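Local coordinates for protein cellulose synthase 1 (Gluconacetobacter xylinus, PDB 4I86) that carries a C-terminal PilZ domain, the regulatory cyclic di-GMP-binding module of a cellulose synthase catalytic subunit, at residues Pro71-Arg76 and Ile85-Asn90. Numbering follows the deposited sequence.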
ATOM      1  N   PRO A  71      -4.423  -2.181   5.748  1.00 15.82           N
ATOM      2  CA  PRO A  71      -3.637  -1.384   6.705  1.00 21.10           C
ATOM      3  C   PRO A  71      -2.173  -1.437   6.309  1.00 23.71           C
ATOM      4  O   PRO A  71      -1.719  -2.423   5.714  1.00 20.11           O
ATOM      5  CB  PRO A  71      -3.822  -2.119   8.044  1.00 21.80           C
ATOM      6  CG  PRO A  71      -5.012  -2.996   7.849  1.00 24.75           C
ATOM      7  CD  PRO A  71      -5.007  -3.374   6.378  1.00 22.95           C
ATOM      8  N   ALA A  72      -1.435  -0.387   6.636  1.00 24.82           N
ATOM      9  CA  ALA A  72      -0.035  -0.340   6.269  1.00 25.23           C
ATOM     10  C   ALA A  72       0.674   0.692   7.111  1.00 26.02           C
ATOM     11  O   ALA A  72       0.073   1.335   7.979  1.00 26.52           O
ATOM     12  CB  ALA A  72       0.134  -0.044   4.775  1.00 21.61           C
ATOM     13  N   ARG A  73       1.965   0.823   6.860  1.00 26.63           N
ATOM     14  CA  ARG A  73       2.768   1.849   7.490  1.00 29.80           C
ATOM     15  C   ARG A  73       3.534   2.568   6.388  1.00 28.39           C
ATOM     16  O   ARG A  73       4.217   1.916   5.604  1.00 25.75           O
ATOM     17  CB  ARG A  73       3.721   1.207   8.518  1.00 30.96           C
ATOM     18  CG  ARG A  73       3.124   1.128   9.930  1.00 32.00           C
ATOM     19  CD  ARG A  73       4.030   0.464  10.955  1.00 39.06           C
ATOM     20  NE  ARG A  73       3.896  -0.992  10.942  1.00 49.60           N
ATOM     21  CZ  ARG A  73       4.299  -1.804  11.921  1.00 54.68           C
ATOM     22  NH1 ARG A  73       4.864  -1.309  13.024  1.00 45.27           N
ATOM     23  NH2 ARG A  73       4.125  -3.119  11.797  1.00 47.24           N
ATOM     24  N   ILE A  74       3.390   3.891   6.284  1.00 26.19           N
ATOM     25  CA  ILE A  74       4.257   4.618   5.363  1.00 26.51           C
ATOM     26  C   ILE A  74       5.629   4.731   6.031  1.00 33.70           C
ATOM     27  O   ILE A  74       5.728   5.061   7.216  1.00 30.71           O
ATOM     28  CB  ILE A  74       3.695   6.014   4.918  1.00 31.81           C
ATOM     29  CG1 ILE A  74       4.598   6.623   3.830  1.00 33.61           C
ATOM     30  CG2 ILE A  74       3.548   6.961   6.106  1.00 30.34           C
ATOM     31  CD1 ILE A  74       3.938   7.694   2.980  1.00 35.27           C
ATOM     32  N   ILE A  75       6.686   4.408   5.293  1.00 34.45           N
ATOM     33  CA  ILE A  75       8.012   4.388   5.902  1.00 35.88           C
ATOM     34  C   ILE A  75       8.945   5.440   5.297  1.00 37.17           C
ATOM     35  O   ILE A  75       9.899   5.871   5.941  1.00 41.34           O
ATOM     36  CB  ILE A  75       8.665   2.973   5.843  1.00 35.98           C
ATOM     37  CG1 ILE A  75       8.792   2.482   4.401  1.00 33.18           C
ATOM     38  CG2 ILE A  75       7.863   1.968   6.688  1.00 34.03           C
ATOM     39  CD1 ILE A  75       9.740   1.285   4.231  1.00 33.50           C
ATOM     40  N   ARG A  76       8.670   5.844   4.061  1.00 38.17           N
ATOM     41  CA  ARG A  76       9.410   6.934   3.431  1.00 41.26           C
ATOM     42  C   ARG A  76       8.517   7.715   2.482  1.00 42.50           C
ATOM     43  O   ARG A  76       7.596   7.157   1.880  1.00 39.44           O
ATOM     44  CB  ARG A  76      10.625   6.408   2.659  1.00 40.85           C
ATOM     45  CG  ARG A  76      11.642   7.486   2.296  1.00 45.91           C
ATOM     46  CD  ARG A  76      12.345   7.167   0.982  1.00 52.22           C
ATOM     47  NE  ARG A  76      11.515   7.495  -0.180  1.00 58.74           N
ATOM     48  CZ  ARG A  76      11.849   8.377  -1.122  1.00 60.64           C
ATOM     49  NH1 ARG A  76      13.011   9.020  -1.053  1.00 62.53           N
ATOM     50  NH2 ARG A  76      11.023   8.610  -2.137  1.00 54.27           N
ATOM     51  N   ILE A  85       4.963  -0.535   3.922  1.00 22.98           N
ATOM     52  CA  ILE A  85       4.964  -1.949   4.257  1.00 24.18           C
ATOM     53  C   ILE A  85       3.575  -2.332   4.764  1.00 21.08           C
ATOM     54  O   ILE A  85       2.972  -1.590   5.530  1.00 22.16           O
ATOM     55  CB  ILE A  85       6.014  -2.284   5.344  1.00 27.12           C
ATOM     56  CG1 ILE A  85       5.803  -1.397   6.574  1.00 24.63           C
ATOM     57  CG2 ILE A  85       7.424  -2.117   4.792  1.00 25.05           C
ATOM     58  CD1 ILE A  85       6.692  -1.762   7.752  1.00 24.52           C
ATOM     59  N   TRP A  86       3.058  -3.471   4.321  1.00 19.61           N
ATOM     60  CA  TRP A  86       1.759  -3.945   4.797  1.00 20.69           C
ATOM     61  C   TRP A  86       1.807  -4.244   6.282  1.00 22.65           C
ATOM     62  O   TRP A  86       2.839  -4.660   6.798  1.00 26.25           O
ATOM     63  CB  TRP A  86       1.352  -5.215   4.051  1.00 20.56           C
ATOM     64  CG  TRP A  86       1.368  -5.060   2.554  1.00 20.34           C
ATOM     65  CD1 TRP A  86       2.082  -5.800   1.659  1.00 19.65           C
ATOM     66  CD2 TRP A  86       0.653  -4.084   1.794  1.00 19.09           C
ATOM     67  NE1 TRP A  86       1.841  -5.356   0.379  1.00 21.23           N
ATOM     68  CE2 TRP A  86       0.964  -4.301   0.439  1.00 20.18           C
ATOM     69  CE3 TRP A  86      -0.238  -3.054   2.130  1.00 19.49           C
ATOM     70  CZ2 TRP A  86       0.415  -3.531  -0.580  1.00 19.57           C
ATOM     71  CZ3 TRP A  86      -0.775  -2.291   1.123  1.00 18.54           C
ATOM     72  CH2 TRP A  86      -0.446  -2.528  -0.221  1.00 20.20           C
ATOM     73  N   THR A  87       0.672  -4.031   6.946  1.00 23.67           N
ATOM     74  CA  THR A  87       0.430  -4.432   8.325  1.00 24.91           C
ATOM     75  C   THR A  87      -0.567  -5.592   8.286  1.00 30.81           C
ATOM     76  O   THR A  87      -1.684  -5.434   7.802  1.00 27.25           O
ATOM     77  CB  THR A  87      -0.251  -3.286   9.109  1.00 28.77           C
ATOM     78  OG1 THR A  87       0.639  -2.165   9.212  1.00 32.74           O
ATOM     79  CG2 THR A  87      -0.629  -3.744  10.494  1.00 32.75           C
ATOM     80  N   ILE A  88      -0.176  -6.752   8.794  1.00 31.67           N
ATOM     81  CA  ILE A  88      -1.018  -7.938   8.698  1.00 29.22           C
ATOM     82  C   ILE A  88      -1.292  -8.511  10.090  1.00 34.46           C
ATOM     83  O   ILE A  88      -0.414  -9.135  10.696  1.00 37.13           O
ATOM     84  CB  ILE A  88      -0.330  -9.027   7.832  1.00 29.13           C
ATOM     85  CG1 ILE A  88       0.029  -8.484   6.441  1.00 26.92           C
ATOM     86  CG2 ILE A  88      -1.228 -10.262   7.706  1.00 28.21           C
ATOM     87  CD1 ILE A  88       0.599  -9.534   5.489  1.00 29.35           C
ATOM     88  N   ASP A  89      -2.505  -8.316  10.596  1.00 37.12           N
ATOM     89  CA  ASP A  89      -2.832  -8.749  11.958  1.00 39.40           C
ATOM     90  C   ASP A  89      -3.840  -9.890  12.001  1.00 43.02           C
ATOM     91  O   ASP A  89      -4.273 -10.300  13.084  1.00 42.21           O
ATOM     92  CB  ASP A  89      -3.406  -7.581  12.763  1.00 41.09           C
ATOM     93  CG  ASP A  89      -2.425  -6.447  12.927  1.00 42.00           C
ATOM     94  OD1 ASP A  89      -1.213  -6.713  13.110  1.00 45.27           O
ATOM     95  OD2 ASP A  89      -2.875  -5.287  12.881  1.00 48.50           O
ATOM     96  N   ASN A  90      -4.239 -10.372  10.830  1.00 33.44           N
ATOM     97  CA  ASN A  90      -5.152 -11.505  10.745  1.00 33.32           C
ATOM     98  C   ASN A  90      -5.176 -12.110   9.336  1.00 33.04           C
ATOM     99  O   ASN A  90      -4.573 -11.569   8.396  1.00 27.09           O
ATOM    100  CB  ASN A  90      -6.561 -11.110  11.208  1.00 32.92           C
ATOM    101  CG  ASN A  90      -7.182 -10.020  10.347  1.00 37.98           C
ATOM    102  OD1 ASN A  90      -6.996  -9.995   9.124  1.00 32.82           O
ATOM    103  ND2 ASN A  90      -7.924  -9.100  10.986  1.00 39.80           N
TER
HETATM  104  O   HOH W   1      -2.113  -4.999   4.981  1.00 20.51           O
HETATM  105  O   HOH W   2      -0.670  -0.192  10.707  1.00 32.35           O
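Ile85 and Arg73 form an antiparallel hydrogen-bonded pair: Arg73 N donates to Ile85 O at 2.9 Å, and Ile85 N returns a bond to Arg73 O at 3.1 Å. Their side chains leave by the same face of the sheet. With chi1 at 54°, Ile85 CG1 sits between its backbone N and carbonyl carbon, which brings it 3.9 Å from Arg73 CB and equally near Ile75 CG2; the two isoleucines cross at about a right angle. Ile75, with Arg76, faces Ile83 in a classic beta bulge. Trp86 pairs with Ala72 without hydrogen bonds between them; its CB points away from 71-76, and the buried indole packs against Val97 and Leu100 of helix 91-105. Trp86 CE3 lies 4.0 Å from Ala72 CB, and Pro71 O sits at the ring edge, near its plane, while NE1 is held by Ser37 O. Thr87, past the end of strand 82-86, extends the pairing: its N donates almost straight (171°) to Pro71 O, though from above the carbonyl plane. Thr87 CB packs on Pro71 CB, and OG1, beside its own backbone N, reaches over the Ala72 backbone. A water joins Ala72 O to Thr87 OG1, 2.8 Å from the hydroxyl. Three direct backbone bonds join 71-76 to 85-90 at this end of the PilZ beta-barrel hairpin; the bulge bonds to Ile83 continue it. Pro71 O accepts twice, from Thr87 N and from a second water that also donates to Thr87 O, so direct and water-borne bonds carry the pairing one residue past strand 82-86.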